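Local coordinates for protein aryl acylamidase (PDB 4YJ6) that is an amidase signature enzyme that probably hydrolyses the amide bond of N-acylated aryl amines, at residues Q40-P43 and G44-A47; W113-Y116 and P117-S121; K210-P213 and N214-H217; A473-A476 and F477-S481. One frame throughout, in Å; residues are numbered along the deposited sequence.

Interaction 1 of 4, residues Q40-P43 and G44-A47; sequences QRDP and GLNA
Asn46 N closes the last turn of helix 27-45 onto Asp42 O, 2.8 Å away and nearly straight at 170°, and Asn46 itself then leaves helical geometry with positive phi (58°). Gly44 lies inside this turn, and a water that donates to Gln40 O also receives a weak bond from Gly44 N, where the kink at Pro43 interrupts the regular ladder.

The side chain of Asp42 carries the rest. With CG anti to the backbone N (chi1 -170°), the carboxylate swings along the chain to the residues leaving the helix, and OD1 accepts from Ala47 N at 2.8 Å through its syn lone pair. The same oxygen comes within 3.2 Å of Ala47 CB and 3.7 Å of Leu45 CB, while OD2 takes the next amide, Val48 N. One carboxylate thus holds two successive backbone N-H groups just past the helix end. With an alanine here the amides of Ala47 and Val48 would probably lose their acceptor, and the exit of the chain into strand 48-51 could shift. Leu45 turns back along the helix, its CG 3.7 Å from Arg41 O, a carbonyl that also accepts from Arg493 NH2.

Outside the turn, Arg41 makes a salt bridge with Asp173, and Asn46 ND2 donates to the carbonyls of Phe147 and Pro149. Asp42 and Ala47 both rest against helix 165-172, so the end of helix 27-45 is packed on that helix just where the chain passes into strand 48-51, the edge of the three-stranded sheet.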
loop_
_atom_site.group_PDB
_atom_site.type_symbol
_atom_site.label_atom_id
_atom_site.label_comp_id
_atom_site.label_asym_id
_atom_site.label_seq_id
_atom_site.Cartn_x
_atom_site.Cartn_y
_atom_site.Cartn_z
ATOM N N GLN A 40 0.227 5.654 23.206
ATOM C CA GLN A 40 0.383 7.084 23.400
ATOM C C GLN A 40 -0.078 7.873 22.164
ATOM O O GLN A 40 -0.708 8.923 22.289
ATOM C CB GLN A 40 1.853 7.398 23.647
ATOM C CG GLN A 40 2.117 8.887 23.833
ATOM C CD GLN A 40 3.591 9.250 23.786
ATOM O OE1 GLN A 40 4.379 8.595 23.109
ATOM N NE2 GLN A 40 3.965 10.316 24.496
ATOM N N ARG A 41 0.225 7.342 20.979
ATOM C CA ARG A 41 0.154 8.137 19.738
ATOM C C ARG A 41 -1.008 7.733 18.826
ATOM O O ARG A 41 -1.536 8.558 18.079
ATOM C CB ARG A 41 1.481 8.019 18.973
ATOM C CG ARG A 41 2.668 8.664 19.687
ATOM C CD ARG A 41 3.915 8.646 18.843
ATOM N NE ARG A 41 3.834 9.635 17.758
ATOM C CZ ARG A 41 4.179 10.909 17.884
ATOM N NH1 ARG A 41 4.679 11.366 19.045
ATOM N NH2 ARG A 41 4.069 11.725 16.850
ATOM N N ASP A 42 -1.454 6.484 18.923
ATOM C CA ASP A 42 -2.501 6.011 18.025
ATOM C C ASP A 42 -3.895 6.512 18.370
ATOM O O ASP A 42 -4.737 6.532 17.514
ATOM C CB ASP A 42 -2.504 4.472 17.907
ATOM C CG ASP A 42 -3.432 3.977 16.788
ATOM O OD1 ASP A 42 -3.222 4.395 15.645
ATOM O OD2 ASP A 42 -4.382 3.237 17.065
ATOM N N PRO A 43 -4.157 6.920 19.628
ATOM C CA PRO A 43 -5.514 7.436 19.870
ATOM C C PRO A 43 -5.961 8.503 18.878
ATOM O O PRO A 43 -7.107 8.443 18.449
ATOM C CB PRO A 43 -5.422 8.019 21.291
ATOM C CG PRO A 43 -4.462 7.072 21.974
ATOM C CD PRO A 43 -3.397 6.771 20.890
ATOM N N GLY A 44 -5.095 9.438 18.501
ATOM C CA GLY A 44 -5.476 10.441 17.520
ATOM C C GLY A 44 -5.531 9.899 16.095
ATOM O O GLY A 44 -6.427 10.251 15.317
ATOM N N LEU A 45 -4.573 9.050 15.752
ATOM C CA LEU A 45 -4.487 8.507 14.396
ATOM C C LEU A 45 -5.562 7.478 14.071
ATOM O O LEU A 45 -6.006 7.421 12.941
ATOM C CB LEU A 45 -3.129 7.834 14.164
ATOM C CG LEU A 45 -1.879 8.661 14.393
ATOM C CD1 LEU A 45 -0.712 7.705 14.157
ATOM C CD2 LEU A 45 -1.832 9.938 13.502
ATOM N N ASN A 46 -5.935 6.627 15.027
ATOM C CA ASN A 46 -6.936 5.588 14.821
ATOM C C ASN A 46 -6.501 4.671 13.683
ATOM O O ASN A 46 -7.293 4.345 12.799
ATOM C CB ASN A 46 -8.327 6.197 14.555
ATOM C CG ASN A 46 -9.465 5.182 14.601
ATOM O OD1 ASN A 46 -9.516 4.285 15.463
ATOM N ND2 ASN A 46 -10.423 5.333 13.679
ATOM N N ALA A 47 -5.244 4.248 13.750
ATOM C CA ALA A 47 -4.658 3.376 12.726
ATOM C C ALA A 47 -4.760 1.893 13.104
ATOM O O ALA A 47 -4.858 1.042 12.244
ATOM C CB ALA A 47 -3.179 3.772 12.497
HETATM O O HOH W 1 -2.968 10.387 20.993
#

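Interaction 2 of 4, residues W113-Y116 and P117-S121; sequences WSTY and PLKMS
Tyr116 and Met120, a selenomethionine in the crystal, are brought together by their torsions: the tyrosine ring leaves with CG anti to the backbone N (chi1 -173°), and the Met120 chain, bent at chi2 and chi3, folds across it. Met120 CG sits 3.5 Å from the ring centroid, squarely over the face, a CH-pi contact. The selenium lies obliquely at 4.5 Å from the same centroid, a Met-aromatic contact, and CE reaches Tyr116 OH at 3.4 Å. That hydroxyl is hydrogen-bonded to Thr81 OG1 on strand 80-84. A serine in place of Tyr116 would probably leave Met120 without the flat surface it lies on and deprive Thr81 of its partner.

At the start of the segment, the Trp113 indole has Leu118 across one face: CD1 is 4.0 Å from the centroid of the five-membered ring, and Leu118 CA comes to 3.5 Å from Trp113 CE3. Thr115 CG2 runs alongside Lys119, whose NZ reaches Leu241 O. Lys119 N to Thr115 O is a straight helical bond, and Pro117 O is gripped twice, by Ser121 N and by Ser121 OG at 2.7 Å.

Ser114 stands at the N-cap, but its OG bonds to Ala89 N instead of capping. The amides of Thr115 and Tyr116 are taken by the carboxylate of Glu224, whose charge is likely to be favoured by the dipole at this helix N-terminus; it pins the first turn of helix 115-122 to strand 223-228.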
loop_
_atom_site.group_PDB
_atom_site.type_symbol
_atom_site.label_atom_id
_atom_site.label_comp_id
_atom_site.label_asym_id
_atom_site.label_seq_id
_atom_site.Cartn_x
_atom_site.Cartn_y
_atom_site.Cartn_z
ATOM N N TRP A 113 -2.793 -18.394 5.806
ATOM C CA TRP A 113 -1.999 -17.169 6.007
ATOM C C TRP A 113 -2.048 -16.270 4.804
ATOM O O TRP A 113 -2.008 -16.749 3.672
ATOM C CB TRP A 113 -0.527 -17.498 6.217
ATOM C CG TRP A 113 -0.208 -18.195 7.500
ATOM C CD1 TRP A 113 -0.394 -19.522 7.795
ATOM C CD2 TRP A 113 0.388 -17.600 8.663
ATOM N NE1 TRP A 113 0.049 -19.780 9.081
ATOM C CE2 TRP A 113 0.548 -18.628 9.624
ATOM C CE3 TRP A 113 0.838 -16.308 8.971
ATOM C CZ2 TRP A 113 1.109 -18.394 10.875
ATOM C CZ3 TRP A 113 1.410 -16.081 10.204
ATOM C CH2 TRP A 113 1.523 -17.118 11.156
ATOM N N SER A 114 -2.089 -14.960 5.039
ATOM C CA SER A 114 -1.790 -14.017 3.955
ATOM C C SER A 114 -0.284 -13.742 3.981
ATOM O O SER A 114 0.401 -14.070 4.948
ATOM C CB SER A 114 -2.637 -12.767 4.063
ATOM O OG SER A 114 -2.538 -12.193 5.327
ATOM N N THR A 115 0.249 -13.161 2.908
ATOM C CA THR A 115 1.704 -13.231 2.692
ATOM C C THR A 115 2.507 -12.408 3.674
ATOM O O THR A 115 3.523 -12.872 4.186
ATOM C CB THR A 115 2.026 -12.758 1.283
ATOM O OG1 THR A 115 1.326 -13.621 0.375
ATOM C CG2 THR A 115 3.569 -12.819 1.039
ATOM N N TYR A 116 2.098 -11.175 3.920
ATOM C CA TYR A 116 2.918 -10.308 4.776
ATOM C C TYR A 116 3.150 -10.916 6.200
ATOM O O TYR A 116 4.281 -11.036 6.602
ATOM C CB TYR A 116 2.306 -8.910 4.834
ATOM C CG TYR A 116 3.157 -7.912 5.541
ATOM C CD1 TYR A 116 4.130 -7.192 4.828
ATOM C CD2 TYR A 116 2.957 -7.629 6.890
ATOM C CE1 TYR A 116 4.912 -6.261 5.444
ATOM C CE2 TYR A 116 3.744 -6.662 7.524
ATOM C CZ TYR A 116 4.707 -5.984 6.778
ATOM O OH TYR A 116 5.492 -5.032 7.367
ATOM N N PRO A 117 2.083 -11.289 6.942
ATOM C CA PRO A 117 2.350 -11.846 8.290
ATOM C C PRO A 117 3.195 -13.133 8.255
ATOM O O PRO A 117 4.081 -13.312 9.090
ATOM C CB PRO A 117 0.945 -12.090 8.859
ATOM C CG PRO A 117 0.021 -12.248 7.654
ATOM C CD PRO A 117 0.629 -11.188 6.654
ATOM N N LEU A 118 2.946 -13.988 7.264
ATOM C CA LEU A 118 3.661 -15.251 7.150
ATOM C C LEU A 118 5.145 -14.976 6.935
ATOM O O LEU A 118 5.994 -15.465 7.693
ATOM C CB LEU A 118 3.109 -16.065 5.978
ATOM C CG LEU A 118 3.884 -17.360 5.717
ATOM C CD1 LEU A 118 3.685 -18.338 6.878
ATOM C CD2 LEU A 118 3.452 -17.980 4.405
ATOM N N LYS A 119 5.476 -14.204 5.898
ATOM C CA LYS A 119 6.888 -14.087 5.533
ATOM C C LYS A 119 7.648 -13.159 6.461
ATOM O O LYS A 119 8.825 -13.408 6.772
ATOM C CB LYS A 119 7.009 -13.663 4.066
ATOM C CG LYS A 119 6.411 -14.779 3.173
ATOM C CD LYS A 119 6.908 -14.687 1.770
ATOM C CE LYS A 119 8.305 -15.252 1.633
ATOM N NZ LYS A 119 8.770 -14.993 0.242
HETATM N N MSE A 120 6.984 -12.121 6.952
HETATM C CA MSE A 120 7.679 -11.227 7.875
HETATM C C MSE A 120 7.988 -11.944 9.197
HETATM O O MSE A 120 9.131 -11.898 9.685
HETATM C CB MSE A 120 6.856 -9.964 8.132
HETATM C CG MSE A 120 6.596 -9.138 6.861
HETATM SE SE MSE A 120 8.264 -8.334 6.287
HETATM C CE MSE A 120 8.384 -6.855 7.581
ATOM N N SER A 121 7.002 -12.624 9.763
ATOM C CA SER A 121 7.261 -13.381 11.002
ATOM C C SER A 121 8.267 -14.516 10.768
ATOM O O SER A 121 9.050 -14.869 11.671
ATOM C CB SER A 121 5.955 -13.899 11.601
ATOM O OG SER A 121 5.407 -14.930 10.799
#

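Interaction 3 of 4, residues K210-P213 and N214-H217; sequences KSRP and NAFH
Ser211 and Ala215 form the close side of this bend: Ala215 CA lies 3.3 Å from Ser211 O, a CA-H...O contact. The same carbonyl accepts from Arg212 NH1 at 2.9 Å, the donor standing above the carbonyl plane while the oxygen stays near the plane of the guanidinium. A bend at chi2 (-58°) folds the arginine back to this position, and Ala215 CB settles over one face of the guanidinium, 3.5 Å from NH1. The second terminal nitrogen, Arg212 NH2, donates to Arg247 O.

The side of Ser211 OG and His217 is looser. OG and His217 NE2 are 3.7 Å apart and are joined by a water, 2.7 Å from OG and 2.9 Å from NE2, which sits in the plane of the imidazole at its edge. ND1 of that ring meets Gly219 N. Farther out, Asn214 OD1 accepts from Phe216 N in an Asx turn, just after the cis peptide that precedes Pro213; Pro213, Asn214 and Phe216 are all exposed.

The bend belongs to the long surface loop between strands 198-201 and 223-228, neighbours in the eight-stranded sheet. It lies beside the loop following helix 231-241, where Arg212 meets Arg247 and Phe216 touches Pro249.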
loop_
_atom_site.group_PDB
_atom_site.type_symbol
_atom_site.label_atom_id
_atom_site.label_comp_id
_atom_site.label_asym_id
_atom_site.label_seq_id
_atom_site.Cartn_x
_atom_site.Cartn_y
_atom_site.Cartn_z
ATOM N N LYS A 210 -2.147 -14.839 -2.265
ATOM C CA LYS A 210 -3.002 -16.019 -2.168
ATOM C C LYS A 210 -4.446 -15.575 -2.289
ATOM O O LYS A 210 -4.981 -14.909 -1.381
ATOM C CB LYS A 210 -2.750 -16.734 -0.820
ATOM C CG LYS A 210 -3.653 -17.961 -0.645
ATOM C CD LYS A 210 -3.396 -18.786 0.641
ATOM C CE LYS A 210 -1.967 -19.333 0.696
ATOM N NZ LYS A 210 -1.603 -20.315 -0.412
ATOM N N SER A 211 -5.049 -15.913 -3.421
ATOM C CA SER A 211 -6.469 -15.683 -3.654
ATOM C C SER A 211 -7.168 -17.042 -3.691
ATOM O O SER A 211 -6.969 -17.799 -4.628
ATOM C CB SER A 211 -6.683 -14.972 -4.990
ATOM O OG SER A 211 -6.213 -13.635 -4.903
ATOM N N ARG A 212 -7.962 -17.346 -2.675
ATOM C CA ARG A 212 -8.754 -18.599 -2.663
ATOM C C ARG A 212 -10.137 -18.224 -2.140
ATOM O O ARG A 212 -10.254 -17.315 -1.312
ATOM C CB ARG A 212 -8.112 -19.657 -1.768
ATOM C CG ARG A 212 -6.781 -20.253 -2.325
ATOM C CD ARG A 212 -6.995 -20.871 -3.695
ATOM N NE ARG A 212 -5.768 -21.554 -4.126
ATOM C CZ ARG A 212 -4.686 -20.910 -4.565
ATOM N NH1 ARG A 212 -4.675 -19.574 -4.635
ATOM N NH2 ARG A 212 -3.623 -21.610 -4.920
ATOM N N PRO A 213 -11.179 -18.953 -2.565
ATOM C CA PRO A 213 -11.110 -20.196 -3.333
ATOM C C PRO A 213 -10.883 -20.036 -4.817
ATOM O O PRO A 213 -10.687 -21.066 -5.472
ATOM C CB PRO A 213 -12.504 -20.819 -3.104
ATOM C CG PRO A 213 -13.394 -19.661 -2.826
ATOM C CD PRO A 213 -12.561 -18.635 -2.141
ATOM N N ASN A 214 -10.878 -18.815 -5.355
ATOM C CA ASN A 214 -10.699 -18.659 -6.783
ATOM C C ASN A 214 -9.370 -17.954 -7.120
ATOM O O ASN A 214 -9.254 -16.748 -6.957
ATOM C CB ASN A 214 -11.873 -17.889 -7.393
ATOM C CG ASN A 214 -11.789 -17.814 -8.892
ATOM O OD1 ASN A 214 -10.890 -18.406 -9.497
ATOM N ND2 ASN A 214 -12.714 -17.087 -9.510
ATOM N N ALA A 215 -8.376 -18.714 -7.594
ATOM C CA ALA A 215 -7.070 -18.131 -7.959
ATOM C C ALA A 215 -7.076 -17.467 -9.337
ATOM O O ALA A 215 -6.125 -16.785 -9.713
ATOM C CB ALA A 215 -5.977 -19.220 -7.913
ATOM N N PHE A 216 -8.128 -17.735 -10.096
ATOM C CA PHE A 216 -8.258 -17.251 -11.454
ATOM C C PHE A 216 -9.428 -16.260 -11.518
ATOM O O PHE A 216 -10.181 -16.222 -12.467
ATOM C CB PHE A 216 -8.428 -18.453 -12.407
ATOM C CG PHE A 216 -7.183 -19.307 -12.492
ATOM C CD1 PHE A 216 -6.137 -18.941 -13.320
ATOM C CD2 PHE A 216 -7.044 -20.454 -11.701
ATOM C CE1 PHE A 216 -4.974 -19.705 -13.378
ATOM C CE2 PHE A 216 -5.882 -21.233 -11.746
ATOM C CZ PHE A 216 -4.834 -20.853 -12.578
ATOM N N HIS A 217 -9.535 -15.439 -10.485
ATOM C CA HIS A 217 -10.570 -14.404 -10.439
ATOM C C HIS A 217 -10.354 -13.312 -11.479
ATOM O O HIS A 217 -9.228 -13.084 -11.999
ATOM C CB HIS A 217 -10.617 -13.761 -9.050
ATOM C CG HIS A 217 -9.381 -12.989 -8.730
ATOM N ND1 HIS A 217 -9.192 -11.685 -9.142
ATOM C CD2 HIS A 217 -8.232 -13.364 -8.119
ATOM C CE1 HIS A 217 -7.986 -11.278 -8.775
ATOM N NE2 HIS A 217 -7.383 -12.278 -8.151
HETATM O O HOH W 2 -4.788 -12.835 -7.017
#

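Interaction 4 of 4, residues A473-A476 and F477-S481; sequences ASAA and FERAS
Ala475 O takes two donors: Arg479 N at 3.1 Å, as an ordinary helical bond, and a water at 3.0 Å. The same water gives its other bond to Glu478 OE1 at 2.6 Å, tying the carboxylate back to the preceding turn. Glu478 runs out extended, and its second oxygen, OE2, accepts from Val231 N at the start of helix 231-241.

Arg479 folds over the helix instead of leaving it. Its bend at chi3 (-69°) lays the guanidinium flat above the backbone, with Ala475 O 3.6 Å above its plane and over its centre, and NH2 3.5 Å from Ala476 CA. Ala475 CB is 3.8 Å from Arg479 NH1, and Ala476 CB 3.8 Å from Arg479 NH2. NH1 is bonded to Leu262 O, and a water joins NE to Ala476 O. So close an approach is consistent with the small alanine side chains beneath the flat group.

On the other side, the Phe477 ring packs against Val446 and Met458 of the central sheet and Val296 of helix 284-299, with Ser481 CB over one ring face. Ser474 OG is bonded to Val470 O and Tyr198 OH.

The chemistry thus divides the helix: a largely apolar side buried on the sheet, where the Ser474 hydroxyl has its partners, and a polar side where waters give carbonyls of the last turns a second donor and link them to Glu478 OE1 and Arg479 NE, with Glu478 and Arg479 each bonded to a separate part of the fold.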
loop_
_atom_site.group_PDB
_atom_site.type_symbol
_atom_site.label_atom_id
_atom_site.label_comp_id
_atom_site.label_asym_id
_atom_site.label_seq_id
_atom_site.Cartn_x
_atom_site.Cartn_y
_atom_site.Cartn_z
ATOM N N ALA A 473 16.154 3.974 -8.791
ATOM C CA ALA A 473 15.695 5.359 -8.996
ATOM C C ALA A 473 15.167 5.986 -7.689
ATOM O O ALA A 473 15.357 7.193 -7.431
ATOM C CB ALA A 473 14.608 5.376 -10.067
ATOM N N SER A 474 14.457 5.188 -6.889
ATOM C CA SER A 474 13.899 5.673 -5.643
ATOM C C SER A 474 15.024 6.097 -4.708
ATOM O O SER A 474 14.931 7.143 -4.069
ATOM C CB SER A 474 13.063 4.557 -4.955
ATOM O OG SER A 474 11.948 4.200 -5.765
ATOM N N ALA A 475 16.052 5.255 -4.578
ATOM C CA ALA A 475 17.139 5.568 -3.642
ATOM C C ALA A 475 17.927 6.777 -4.150
ATOM O O ALA A 475 18.403 7.568 -3.361
ATOM C CB ALA A 475 18.077 4.373 -3.445
ATOM N N ALA A 476 18.094 6.870 -5.459
ATOM C CA ALA A 476 18.806 8.021 -6.035
ATOM C C ALA A 476 18.047 9.315 -5.722
ATOM O O ALA A 476 18.640 10.357 -5.333
ATOM C CB ALA A 476 18.968 7.809 -7.525
ATOM N N PHE A 477 16.728 9.282 -5.886
ATOM C CA PHE A 477 15.904 10.457 -5.581
ATOM C C PHE A 477 15.960 10.759 -4.076
ATOM O O PHE A 477 16.033 11.904 -3.673
ATOM C CB PHE A 477 14.459 10.222 -6.045
ATOM C CG PHE A 477 13.565 11.406 -5.863
ATOM C CD1 PHE A 477 13.567 12.425 -6.806
ATOM C CD2 PHE A 477 12.739 11.511 -4.742
ATOM C CE1 PHE A 477 12.749 13.555 -6.633
ATOM C CE2 PHE A 477 11.898 12.612 -4.564
ATOM C CZ PHE A 477 11.904 13.644 -5.507
ATOM N N GLU A 478 15.946 9.727 -3.232
ATOM C CA GLU A 478 15.965 9.908 -1.805
ATOM C C GLU A 478 17.235 10.644 -1.373
ATOM O O GLU A 478 17.184 11.480 -0.467
ATOM C CB GLU A 478 15.914 8.509 -1.137
ATOM C CG GLU A 478 15.840 8.532 0.378
ATOM C CD GLU A 478 15.840 7.107 0.921
ATOM O OE1 GLU A 478 16.660 6.299 0.446
ATOM O OE2 GLU A 478 15.036 6.842 1.811
ATOM N N ARG A 479 18.358 10.321 -1.997
ATOM C CA ARG A 479 19.625 10.972 -1.648
ATOM C C ARG A 479 19.618 12.438 -2.092
ATOM O O ARG A 479 20.071 13.322 -1.360
ATOM C CB ARG A 479 20.784 10.281 -2.331
ATOM C CG ARG A 479 21.128 8.925 -1.701
ATOM C CD ARG A 479 22.433 8.392 -2.258
ATOM N NE ARG A 479 22.322 7.989 -3.663
ATOM C CZ ARG A 479 21.913 6.790 -4.078
ATOM N NH1 ARG A 479 21.605 5.858 -3.197
ATOM N NH2 ARG A 479 21.861 6.506 -5.377
ATOM N N ALA A 480 19.110 12.668 -3.299
ATOM C CA ALA A 480 19.199 14.008 -3.931
ATOM C C ALA A 480 18.098 14.955 -3.471
ATOM O O ALA A 480 18.265 16.186 -3.481
ATOM C CB ALA A 480 19.154 13.866 -5.428
ATOM N N SER A 481 16.962 14.385 -3.096
ATOM C CA SER A 481 15.779 15.141 -2.698
ATOM C C SER A 481 15.133 14.493 -1.479
ATOM O O SER A 481 14.033 13.938 -1.552
ATOM C CB SER A 481 14.794 15.179 -3.888
ATOM O OG SER A 481 13.596 15.918 -3.598
HETATM O O HOH W 3 18.992 6.528 -0.641
HETATM O O HOH W 4 21.430 10.476 -5.632
#

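All four contacts are local and follow one another along the chain; each joins adjacent segments, so it closes a single turn and no long loop, and none nests in or crosses another. Interaction 1 ends helix 27-45 and leads into the small sheet, and interaction 2 begins helix 115-122, which precedes strand 126-131, the middle strand of that sheet. Interaction 3 shapes the loop between strands 198-201 and 223-228 of the large sheet, and interaction 4 covers that sheet near the end of helix 467-480. Interactions 2 and 3 touch, Trp113 O lying 3.9 Å from Lys210 CD. Interactions 3 and 4 lie on opposite sides of the chain's centre, about 37 Å between their centres.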